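Local coordinates for GDSL-like Lipase/Acylhydrolase family protein (Neisseria meningitidis, PDB 4K7J) that probably removes O-acetyl groups from peptidoglycan as an SGNH-family esterase, working through a catalytic triad, at residues Val89-Gln97 against Ile125-Met135. Sequence-based numbering, arbitrary orientation.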
ATOM      1  N   VAL A  89       4.909   6.976   3.872  1.00 13.77           N
ATOM      2  CA  VAL A  89       4.048   6.891   5.057  1.00 14.37           C
ATOM      3  C   VAL A  89       3.045   8.057   5.181  1.00 12.67           C
ATOM      4  O   VAL A  89       3.144   9.047   4.465  1.00 12.70           O
ATOM      5  CB  VAL A  89       4.895   6.806   6.332  1.00 13.54           C
ATOM      6  CG1 VAL A  89       5.968   5.730   6.170  1.00 16.85           C
ATOM      7  CG2 VAL A  89       5.542   8.151   6.631  1.00 18.34           C
ATOM      8  N   TYR A  90       2.079   7.928   6.088  1.00 16.86           N
ATOM      9  CA  TYR A  90       1.065   8.964   6.285  1.00 12.98           C
ATOM     10  C   TYR A  90       1.732  10.273   6.670  1.00 17.30           C
ATOM     11  O   TYR A  90       2.762  10.270   7.328  1.00 18.14           O
ATOM     12  CB  TYR A  90       0.105   8.595   7.414  1.00 11.91           C
ATOM     13  CG  TYR A  90      -0.730   7.344   7.215  1.00 14.42           C
ATOM     14  CD1 TYR A  90      -0.896   6.772   5.959  1.00 12.31           C
ATOM     15  CD2 TYR A  90      -1.375   6.746   8.297  1.00 17.63           C
ATOM     16  CE1 TYR A  90      -1.669   5.631   5.786  1.00 13.07           C
ATOM     17  CE2 TYR A  90      -2.156   5.602   8.136  1.00 14.55           C
ATOM     18  CZ  TYR A  90      -2.297   5.052   6.883  1.00 14.20           C
ATOM     19  OH  TYR A  90      -3.054   3.920   6.720  1.00 12.47           O
ATOM     20  N   PRO A  91       1.128  11.400   6.286  1.00 15.01           N
ATOM     21  CA  PRO A  91       1.658  12.685   6.752  1.00 15.17           C
ATOM     22  C   PRO A  91       1.203  13.019   8.180  1.00 21.16           C
ATOM     23  O   PRO A  91       1.697  13.987   8.749  1.00 20.21           O
ATOM     24  CB  PRO A  91       1.059  13.675   5.755  1.00 14.11           C
ATOM     25  CG  PRO A  91      -0.244  13.060   5.368  1.00 16.40           C
ATOM     26  CD  PRO A  91      -0.004  11.567   5.361  1.00 14.18           C
ATOM     27  N   ALA A  92       0.291  12.226   8.745  1.00 14.19           N
ATOM     28  CA  ALA A  92      -0.270  12.482  10.076  1.00 16.82           C
ATOM     29  C   ALA A  92      -1.019  11.246  10.548  1.00 18.99           C
ATOM     30  O   ALA A  92      -1.280  10.358   9.744  1.00 15.01           O
ATOM     31  CB  ALA A  92      -1.224  13.683  10.037  1.00 17.09           C
ATOM     32  N   ASN A  93      -1.362  11.183  11.835  1.00 16.89           N
ATOM     33  CA  ASN A  93      -2.241  10.124  12.325  1.00 21.11           C
ATOM     34  C   ASN A  93      -3.514  10.119  11.499  1.00 16.00           C
ATOM     35  O   ASN A  93      -4.055  11.174  11.187  1.00 16.05           O
ATOM     36  CB  ASN A  93      -2.598  10.303  13.809  1.00 21.69           C
ATOM     37  CG  ASN A  93      -1.400  10.143  14.719  1.00 34.88           C
ATOM     38  OD1 ASN A  93      -0.563   9.254  14.509  1.00 32.82           O
ATOM     39  ND2 ASN A  93      -1.293  11.017  15.728  1.00 33.22           N
ATOM     40  N   VAL A  94      -3.962   8.924  11.139  1.00 15.84           N
ATOM     41  CA  VAL A  94      -5.218   8.726  10.437  1.00 15.40           C
ATOM     42  C   VAL A  94      -6.098   7.837  11.301  1.00 17.02           C
ATOM     43  O   VAL A  94      -5.729   6.698  11.610  1.00 15.15           O
ATOM     44  CB  VAL A  94      -5.006   8.022   9.082  1.00 15.44           C
ATOM     45  CG1 VAL A  94      -6.363   7.663   8.437  1.00 16.88           C
ATOM     46  CG2 VAL A  94      -4.149   8.863   8.156  1.00 14.65           C
ATOM     47  N   LYS A  95      -7.259   8.362  11.679  1.00 18.29           N
ATOM     48  CA  LYS A  95      -8.186   7.664  12.567  1.00 21.35           C
ATOM     49  C   LYS A  95      -8.550   6.286  12.039  1.00 18.23           C
ATOM     50  O   LYS A  95      -8.970   6.148  10.894  1.00 16.56           O
ATOM     51  CB  LYS A  95      -9.461   8.487  12.756  1.00 18.68           C
ATOM     52  CG  LYS A  95     -10.545   7.756  13.519  1.00 26.82           C
ATOM     53  CD  LYS A  95     -11.561   8.727  14.086  1.00 25.58           C
ATOM     54  CE  LYS A  95     -12.608   8.000  14.906  1.00 32.32           C
ATOM     55  NZ  LYS A  95     -13.380   7.074  14.033  1.00 37.77           N
ATOM     56  N   GLY A  96      -8.365   5.267  12.870  1.00 16.88           N
ATOM     57  CA  GLY A  96      -8.757   3.917  12.511  1.00 14.52           C
ATOM     58  C   GLY A  96      -7.734   3.184  11.673  1.00 17.13           C
ATOM     59  O   GLY A  96      -7.957   2.038  11.269  1.00 14.89           O
ATOM     60  N   GLN A  97      -6.609   3.838  11.394  1.00 12.13           N
ATOM     61  CA  GLN A  97      -5.589   3.237  10.539  1.00 14.07           C
ATOM     62  C   GLN A  97      -4.231   3.376  11.222  1.00 17.86           C
ATOM     63  O   GLN A  97      -4.114   4.047  12.242  1.00 18.08           O
ATOM     64  CB  GLN A  97      -5.620   3.862   9.128  1.00 14.71           C
ATOM     65  CG  GLN A  97      -7.025   3.793   8.503  1.00 15.84           C
ATOM     66  CD  GLN A  97      -7.103   4.132   7.004  1.00 16.80           C
ATOM     67  OE1 GLN A  97      -8.197   4.263   6.459  1.00 16.62           O
ATOM     68  NE2 GLN A  97      -5.951   4.248   6.338  1.00 14.52           N
ATOM     69  N   ILE A 125      -5.364   9.873   0.911  1.00 12.53           N
ATOM     70  CA  ILE A 125      -5.117  10.520   2.197  1.00 12.24           C
ATOM     71  C   ILE A 125      -4.410  11.854   2.000  1.00 16.67           C
ATOM     72  O   ILE A 125      -3.447  11.952   1.236  1.00 14.72           O
ATOM     73  CB  ILE A 125      -4.266   9.615   3.119  1.00 15.24           C
ATOM     74  CG1 ILE A 125      -4.995   8.294   3.368  1.00 11.88           C
ATOM     75  CG2 ILE A 125      -3.924  10.322   4.446  1.00 12.01           C
ATOM     76  CD1 ILE A 125      -4.244   7.332   4.225  1.00 18.36           C
ATOM     77  N   LEU A 126      -4.901  12.887   2.670  1.00 12.55           N
ATOM     78  CA  LEU A 126      -4.151  14.134   2.746  1.00 17.35           C
ATOM     79  C   LEU A 126      -4.229  14.680   4.163  1.00 17.70           C
ATOM     80  O   LEU A 126      -5.072  14.245   4.956  1.00 14.88           O
ATOM     81  CB  LEU A 126      -4.657  15.160   1.718  1.00 12.28           C
ATOM     82  CG  LEU A 126      -6.100  15.679   1.798  1.00 16.97           C
ATOM     83  CD1 LEU A 126      -6.258  16.811   2.814  1.00 17.18           C
ATOM     84  CD2 LEU A 126      -6.610  16.136   0.428  1.00 12.99           C
ATOM     85  N   ALA A 127      -3.350  15.621   4.494  1.00 12.81           N
ATOM     86  CA  ALA A 127      -3.454  16.302   5.787  1.00 13.17           C
ATOM     87  C   ALA A 127      -3.419  17.819   5.598  1.00 18.72           C
ATOM     88  O   ALA A 127      -2.594  18.324   4.844  1.00 14.03           O
ATOM     89  CB  ALA A 127      -2.363  15.850   6.715  1.00 11.21           C
ATOM     90  N   HIS A 128      -4.325  18.540   6.255  1.00 13.15           N
ATOM     91  CA  HIS A 128      -4.295  20.003   6.225  1.00 16.21           C
ATOM     92  C   HIS A 128      -3.308  20.457   7.301  1.00 13.09           C
ATOM     93  O   HIS A 128      -3.484  20.117   8.470  1.00 15.50           O
ATOM     94  CB  HIS A 128      -5.678  20.590   6.553  1.00 15.79           C
ATOM     95  CG  HIS A 128      -6.776  20.122   5.650  1.00 20.88           C
ATOM     96  ND1 HIS A 128      -6.760  20.333   4.286  1.00 18.28           N
ATOM     97  CD2 HIS A 128      -7.945  19.486   5.920  1.00 24.49           C
ATOM     98  CE1 HIS A 128      -7.863  19.834   3.754  1.00 18.38           C
ATOM     99  NE2 HIS A 128      -8.600  19.319   4.723  1.00 20.17           N
ATOM    100  N   THR A 129      -2.283  21.213   6.926  1.00 14.46           N
ATOM    101  CA  THR A 129      -1.245  21.591   7.883  1.00 12.23           C
ATOM    102  C   THR A 129      -1.660  22.816   8.707  1.00 17.62           C
ATOM    103  O   THR A 129      -1.295  22.939   9.876  1.00 17.06           O
ATOM    104  CB  THR A 129       0.119  21.927   7.204  1.00 17.53           C
ATOM    105  OG1 THR A 129       0.001  23.143   6.440  1.00 15.54           O
ATOM    106  CG2 THR A 129       0.599  20.790   6.311  1.00 15.64           C
ATOM    107  N   GLY A 130      -2.403  23.724   8.086  1.00 15.51           N
ATOM    108  CA  GLY A 130      -2.777  24.971   8.723  1.00 17.58           C
ATOM    109  C   GLY A 130      -1.585  25.917   8.698  1.00 19.49           C
ATOM    110  O   GLY A 130      -0.479  25.519   8.340  1.00 18.32           O
ATOM    111  N   SER A 131      -1.800  27.169   9.077  1.00 16.72           N
ATOM    112  CA  SER A 131      -0.675  28.083   9.260  1.00 19.59           C
ATOM    113  C   SER A 131      -0.047  27.761  10.607  1.00 19.77           C
ATOM    114  O   SER A 131      -0.711  27.222  11.484  1.00 17.83           O
ATOM    115  CB  SER A 131      -1.152  29.534   9.211  1.00 16.35           C
ATOM    116  OG  SER A 131      -2.184  29.758  10.158  1.00 14.93           O
ATOM    117  N   GLY A 132       1.230  28.076  10.779  1.00 19.95           N
ATOM    118  CA  GLY A 132       1.912  27.730  12.012  1.00 13.15           C
ATOM    119  C   GLY A 132       1.869  26.226  12.249  1.00 20.66           C
ATOM    120  O   GLY A 132       1.873  25.771  13.400  1.00 16.98           O
ATOM    121  N   GLY A 133       1.834  25.459  11.154  1.00 19.82           N
ATOM    122  CA  GLY A 133       1.735  24.006  11.211  1.00 14.22           C
ATOM    123  C   GLY A 133       3.024  23.287  11.543  1.00 16.68           C
ATOM    124  O   GLY A 133       4.116  23.739  11.184  1.00 18.86           O
ATOM    125  N   SER A 134       2.911  22.152  12.224  1.00 18.36           N
ATOM    126  CA  SER A 134       4.090  21.406  12.641  1.00 14.50           C
ATOM    127  C   SER A 134       3.831  19.894  12.678  1.00 18.85           C
ATOM    128  O   SER A 134       2.780  19.451  13.134  1.00 17.14           O
ATOM    129  CB  SER A 134       4.548  21.887  14.020  1.00 15.68           C
ATOM    130  OG  SER A 134       5.706  21.183  14.438  1.00 21.97           O
ATOM    131  N   MET A 135       4.785  19.110  12.190  1.00 18.14           N
ATOM    132  CA  MET A 135       4.688  17.652  12.246  1.00 17.80           C
ATOM    133  C   MET A 135       6.071  17.052  12.415  1.00 19.09           C
ATOM    134  O   MET A 135       6.998  17.390  11.680  1.00 20.89           O
ATOM    135  CB  MET A 135       4.022  17.077  10.988  1.00 14.31           C
ATOM    136  CG  MET A 135       3.925  15.545  10.984  1.00 17.57           C
ATOM    137  SD  MET A 135       2.947  14.897  12.370  1.00 17.73           S
ATOM    138  CE  MET A 135       1.332  15.593  12.002  1.00 16.06           C
TER
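Ile125, on strand 125-128, reaches two parts of the loop 89-97 with two branches of one side chain. Its CD1 methyl lies 3.5 Å from Tyr90 CE1, approaching the ring obliquely. The CG2 branch, anti to the backbone N because chi1 is -60°, instead meets Val94 CG2 at 4.0 Å and, more loosely, Pro91 CD. The Tyr90 phenol is tethered within its own loop: Gln97 NE2 donates to Tyr90 OH over 2.9 Å, with the hydroxyl nearly in the amide plane and an N-H...O angle of 148°. NE2 also donates to Gly215 O and OE1 accepts from Asn217 N, which holds both ends of the amide, while the type II turn Val94-Gln97 brings Gln97 back beside Tyr90. Leu126 points to the other side of the strand, so the next methyl to meet the loop is Ala127 CB, 3.8 Å from Pro91 CG and 4.1 Å from Ala92 CB. The chain then turns back, and Gly132 and Gly133 opposite Thr191 form a G1 beta bulge that starts strand 133-139. From that strand Met135, bent at chi2 and chi3, folds its thioether so that CE comes within 3.7 Å of Ala92 CB. Its CG and CE sit 3.5 and 3.6 Å from Pro91 O, wrapping that carbonyl by van der Waals contact. Because Ala127 and Met135 lie on strands of different antiparallel sheets, Pro91 and Ala92, which touch both, bridge the two sheets within the family's N-terminal region. No hydrogen bond links the segments; the loop's own polar bonds, including Tyr90 O to His104, hold it. The chemistry implies an apolar junction that leaves Pro91 O buried without a partner in the model, probably at some desolvation cost.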